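Local coordinates for uncharacterized protein (Bacteroides eggerthii, PDB 4FTD) that is of unknown function but folds as a six-bladed beta-propeller joined to an immunoglobulin-like domain and may take part in carbohydrate metabolism, at residues S205-G210 with G242-D247; G236-A241 with E270-P275. All coordinates share one frame; numbering follows the deposited sequence.

Interaction 1: residues S205-G210 with G242-D247; sequences SSLSGG and GNRHGD
Leu207 lies against the Arg244-Asp247 ion pair. From CB, chi1 of 177° sets Leu207 CG anti to the backbone N, at 4.0 Å from His245 O. There the chain forks: Leu207 CD1 turns to the backbone of the other segment, 3.5 Å from Asp247 N, while Leu207 CD2 sits over the centre of the Arg244 guanidinium face, 3.6 Å from Arg244 CZ. Asp247 grips the edge of that guanidinium side-on, which fixes its plane beneath the methyl. Arg244 NE reaches Asp247 OD2 at 3.0 Å, and Arg244 NH2 meets the syn lone pair of Asp247 OD1 at 2.9 Å.

Beside this cluster the backbones run antiparallel through a single hydrogen-bonded pair, Ser208 N to His245 O (2.8 Å) and His245 N to Ser208 O (3.0 Å). Water 2 joins Ser208 OG, Asn243 O and His245 ND1; Ser208 OG also bonds Ser213 O, and His245 NE2 bonds Glu270. At Gly246, phi of 111° and the closeness of Ser206 O leave no place for a CB. In the propeller the contact joins strand 201-207, flanked by strands 190-198 and 215-220, and the residues that follow it to the loop that leads into strand 250-253.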
loop_
_atom_site.group_PDB
_atom_site.type_symbol
_atom_site.label_atom_id
_atom_site.label_comp_id
_atom_site.label_asym_id
_atom_site.label_seq_id
_atom_site.Cartn_x
_atom_site.Cartn_y
_atom_site.Cartn_z
ATOM N N SER A 205 -2.595 13.881 -19.722
ATOM C CA SER A 205 -1.558 14.552 -20.451
ATOM C C SER A 205 -1.334 13.875 -21.807
ATOM O O SER A 205 -1.442 12.643 -21.905
ATOM C CB SER A 205 -0.274 14.591 -19.643
ATOM O OG SER A 205 0.091 13.303 -19.095
ATOM N N SER A 206 -0.970 14.676 -22.809
ATOM C CA SER A 206 -0.659 14.168 -24.130
ATOM C C SER A 206 0.742 13.529 -24.135
ATOM O O SER A 206 1.465 13.586 -23.110
ATOM C CB SER A 206 -0.750 15.303 -25.173
ATOM O OG SER A 206 0.312 16.224 -25.107
ATOM N N LEU A 207 1.085 12.931 -25.259
ATOM C CA LEU A 207 2.420 12.453 -25.574
ATOM C C LEU A 207 2.958 13.432 -26.632
ATOM O O LEU A 207 2.368 13.565 -27.711
ATOM C CB LEU A 207 2.479 11.003 -26.095
ATOM C CG LEU A 207 3.946 10.635 -26.465
ATOM C CD1 LEU A 207 4.541 10.061 -25.241
ATOM C CD2 LEU A 207 4.015 9.622 -27.581
ATOM N N SER A 208 4.037 14.152 -26.271
ATOM C CA SER A 208 4.713 15.069 -27.156
ATOM C C SER A 208 5.892 14.333 -27.791
ATOM O O SER A 208 6.875 14.048 -27.102
ATOM C CB SER A 208 5.264 16.294 -26.363
ATOM O OG SER A 208 6.093 17.133 -27.173
ATOM N N GLY A 209 5.836 14.091 -29.094
ATOM C CA GLY A 209 6.896 13.372 -29.810
ATOM C C GLY A 209 8.091 14.184 -30.309
ATOM O O GLY A 209 8.972 13.630 -30.925
ATOM N N GLY A 210 8.134 15.488 -30.059
ATOM C CA GLY A 210 9.287 16.299 -30.477
ATOM C C GLY A 210 9.081 17.675 -29.920
ATOM O O GLY A 210 8.056 17.935 -29.300
ATOM N N GLY A 242 14.649 17.450 -23.326
ATOM C CA GLY A 242 14.844 16.458 -24.368
ATOM C C GLY A 242 13.756 16.475 -25.428
ATOM O O GLY A 242 12.927 17.411 -25.535
ATOM N N ASN A 243 13.728 15.410 -26.205
ATOM C CA ASN A 243 12.891 15.329 -27.397
ATOM C C ASN A 243 11.459 14.984 -27.173
ATOM O O ASN A 243 10.563 15.660 -27.695
ATOM C CB ASN A 243 13.492 14.342 -28.410
ATOM C CG ASN A 243 14.727 14.902 -29.055
ATOM O OD1 ASN A 243 14.733 16.059 -29.460
ATOM N ND2 ASN A 243 15.794 14.106 -29.126
ATOM N N ARG A 244 11.247 13.911 -26.424
ATOM C CA ARG A 244 9.916 13.339 -26.279
ATOM C C ARG A 244 9.488 13.232 -24.816
ATOM O O ARG A 244 10.221 12.643 -24.020
ATOM C CB ARG A 244 9.902 11.992 -26.989
ATOM C CG ARG A 244 8.715 11.102 -26.636
ATOM C CD ARG A 244 8.647 9.924 -27.612
ATOM N NE ARG A 244 7.856 8.833 -27.058
ATOM C CZ ARG A 244 7.196 7.922 -27.787
ATOM N NH1 ARG A 244 7.247 7.925 -29.116
ATOM N NH2 ARG A 244 6.538 6.969 -27.188
ATOM N N HIS A 245 8.301 13.776 -24.473
ATOM C CA HIS A 245 7.742 13.753 -23.091
ATOM C C HIS A 245 6.336 13.243 -23.062
ATOM O O HIS A 245 5.605 13.391 -24.035
ATOM C CB HIS A 245 7.751 15.148 -22.526
ATOM C CG HIS A 245 9.122 15.721 -22.454
ATOM N ND1 HIS A 245 9.698 16.402 -23.514
ATOM C CD2 HIS A 245 10.043 15.686 -21.458
ATOM C CE1 HIS A 245 10.912 16.779 -23.150
ATOM N NE2 HIS A 245 11.151 16.348 -21.918
ATOM N N GLY A 246 5.964 12.627 -21.951
ATOM C CA GLY A 246 4.614 12.100 -21.790
ATOM C C GLY A 246 4.521 10.605 -21.769
ATOM O O GLY A 246 3.430 10.074 -21.641
ATOM N N ASP A 247 5.637 9.891 -21.931
ATOM C CA ASP A 247 5.576 8.445 -21.803
ATOM C C ASP A 247 5.225 7.988 -20.385
ATOM O O ASP A 247 4.656 6.953 -20.232
ATOM C CB ASP A 247 6.933 7.813 -22.147
ATOM C CG ASP A 247 7.162 7.758 -23.650
ATOM O OD1 ASP A 247 6.366 7.045 -24.316
ATOM O OD2 ASP A 247 8.122 8.370 -24.146
HETATM O O HOH W 1 1.202 11.722 -20.969
HETATM O O HOH W 2 8.611 16.749 -26.103
#

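Interaction 2: residues G236-A241 with E270-P275; sequences GNIPGA and EFLKVP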
loop_
_atom_site.group_PDB
_atom_site.type_symbol
_atom_site.label_atom_id
_atom_site.label_comp_id
_atom_site.label_asym_id
_atom_site.label_seq_id
_atom_site.Cartn_x
_atom_site.Cartn_y
_atom_site.Cartn_z
ATOM N N GLY A 236 10.082 23.061 -27.023
ATOM C CA GLY A 236 11.132 23.755 -27.742
ATOM C C GLY A 236 11.589 25.040 -27.047
ATOM O O GLY A 236 12.661 25.473 -27.290
ATOM N N ASN A 237 10.745 25.641 -26.205
ATOM C CA ASN A 237 11.085 26.851 -25.450
ATOM C C ASN A 237 11.642 26.524 -24.056
ATOM O O ASN A 237 11.745 27.414 -23.247
ATOM C CB ASN A 237 9.829 27.733 -25.286
ATOM C CG ASN A 237 9.279 28.279 -26.608
ATOM O OD1 ASN A 237 9.968 28.310 -27.622
ATOM N ND2 ASN A 237 8.031 28.748 -26.580
ATOM N N ILE A 238 11.944 25.251 -23.749
ATOM C CA ILE A 238 12.517 24.881 -22.439
ATOM C C ILE A 238 14.016 24.574 -22.613
ATOM O O ILE A 238 14.362 23.523 -23.122
ATOM C CB ILE A 238 11.797 23.692 -21.776
ATOM C CG1 ILE A 238 10.289 23.992 -21.611
ATOM C CG2 ILE A 238 12.432 23.378 -20.416
ATOM C CD1 ILE A 238 9.461 22.785 -21.206
ATOM N N PRO A 239 14.918 25.483 -22.186
ATOM C CA PRO A 239 16.349 25.127 -22.337
ATOM C C PRO A 239 16.713 23.817 -21.613
ATOM O O PRO A 239 16.322 23.631 -20.476
ATOM C CB PRO A 239 17.081 26.317 -21.675
ATOM C CG PRO A 239 16.107 27.448 -21.792
ATOM C CD PRO A 239 14.756 26.807 -21.567
ATOM N N GLY A 240 17.423 22.919 -22.290
ATOM C CA GLY A 240 17.851 21.634 -21.701
ATOM C C GLY A 240 16.847 20.487 -21.812
ATOM O O GLY A 240 17.160 19.340 -21.476
ATOM N N ALA A 241 15.626 20.750 -22.277
ATOM C CA ALA A 241 14.647 19.672 -22.355
ATOM C C ALA A 241 15.051 18.713 -23.456
ATOM O O ALA A 241 15.682 19.117 -24.407
ATOM C CB ALA A 241 13.223 20.201 -22.612
ATOM N N GLU A 270 16.372 13.443 -18.626
ATOM C CA GLU A 270 15.875 14.413 -17.664
ATOM C C GLU A 270 14.449 14.165 -17.282
ATOM O O GLU A 270 13.792 13.308 -17.846
ATOM C CB GLU A 270 16.003 15.848 -18.271
ATOM C CG GLU A 270 15.515 16.064 -19.736
ATOM C CD GLU A 270 14.012 16.337 -19.905
ATOM O OE1 GLU A 270 13.278 16.322 -18.901
ATOM O OE2 GLU A 270 13.534 16.586 -21.055
ATOM N N PHE A 271 13.994 14.958 -16.319
ATOM C CA PHE A 271 12.601 15.146 -15.981
ATOM C C PHE A 271 12.274 16.619 -16.135
ATOM O O PHE A 271 13.071 17.467 -15.794
ATOM C CB PHE A 271 12.337 14.792 -14.524
ATOM C CG PHE A 271 12.242 13.329 -14.248
ATOM C CD1 PHE A 271 13.338 12.629 -13.817
ATOM C CD2 PHE A 271 11.050 12.663 -14.399
ATOM C CE1 PHE A 271 13.254 11.288 -13.558
ATOM C CE2 PHE A 271 10.958 11.322 -14.138
ATOM C CZ PHE A 271 12.060 10.632 -13.713
ATOM N N LEU A 272 11.090 16.904 -16.641
ATOM C CA LEU A 272 10.456 18.217 -16.550
ATOM C C LEU A 272 9.676 18.177 -15.251
ATOM O O LEU A 272 8.867 17.302 -15.063
ATOM C CB LEU A 272 9.483 18.461 -17.710
ATOM C CG LEU A 272 10.159 18.455 -19.094
ATOM C CD1 LEU A 272 9.146 18.826 -20.180
ATOM C CD2 LEU A 272 11.403 19.364 -19.148
ATOM N N LYS A 273 9.996 19.075 -14.328
ATOM C CA LYS A 273 9.250 19.275 -13.079
ATOM C C LYS A 273 8.284 20.452 -13.309
ATOM O O LYS A 273 8.698 21.596 -13.345
ATOM C CB LYS A 273 10.197 19.585 -11.903
ATOM C CG LYS A 273 9.438 19.793 -10.610
ATOM C CD LYS A 273 10.302 19.784 -9.369
ATOM C CE LYS A 273 11.010 21.108 -9.170
ATOM N NZ LYS A 273 11.266 21.304 -7.729
ATOM N N VAL A 274 7.006 20.161 -13.423
ATOM C CA VAL A 274 5.971 21.156 -13.804
ATOM C C VAL A 274 5.161 21.570 -12.570
ATOM O O VAL A 274 4.455 20.756 -12.018
ATOM C CB VAL A 274 5.057 20.564 -14.861
ATOM C CG1 VAL A 274 3.979 21.570 -15.296
ATOM C CG2 VAL A 274 5.879 20.132 -16.085
ATOM N N PRO A 275 5.291 22.830 -12.107
ATOM C CA PRO A 275 4.528 23.180 -10.892
ATOM C C PRO A 275 3.051 23.422 -11.163
ATOM O O PRO A 275 2.695 23.936 -12.221
ATOM C CB PRO A 275 5.169 24.494 -10.407
ATOM C CG PRO A 275 6.437 24.619 -11.201
ATOM C CD PRO A 275 6.175 23.930 -12.520
#
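Glu270 OE2 is gripped by two donors from residues 242-247, the continuation of the loop 236-241: Gly242 N and His245 NE2, both probable hydrogen bonds. The same Glu270 OE2 lies 3.5 Å from Ala241 CA, so the carboxylate packs directly against the backbone just before its first donor. The side chain gets there by folding back: CG stands between the backbone N and carbonyl carbon (chi1 47°), and a second bend at chi2, 84°, brings the carboxylate up to the loop. Replacing Glu270 by alanine would probably leave Gly242 N and His245 NE2 without their shared acceptor and open a gap beside Ala241.

Farther along the strand the contact is apolar. Leu272 divides its two methyls between the ends of the turn, CD2 lying 4.0 Å from Ala241 CB and CD1 meeting Ile238 CD1 tip to tip at 4.1 Å. Val289 of strand 281-291 also touches both Ile238 and Leu272. The loop reverses in a type II beta turn from Ile238 to Ala241, closed by Ala241 N to Ile238 O at 3.2 Å; Gly240 has the positive phi, 87°, expected at the third position. The whole is a connection between propeller blades: the loop leaving the outermost strand 228-233 of one four-stranded antiparallel sheet folds over inner strand 270-277 of the next.

The two contacts share one connection, the loop between strands 228-233 and 250-253, and pin it to successive blades: interaction 1 ties its later part back to the blade it has left, interaction 2 its earlier part forward to the blade it is about to enter. Both are largely buried, with exposed residues at the edge, Asn243 in the first and Gly240 in the second. Their chemistry differs. Interaction 1 buries 364 Å² and combines backbone pairing, bridging water and a methyl-covered ion pair; interaction 2 buries 160 Å² and has no hydrogen bond between its own segments. Their centres are 11 Å apart, and His245, whose ring also packs on Leu272, connects them.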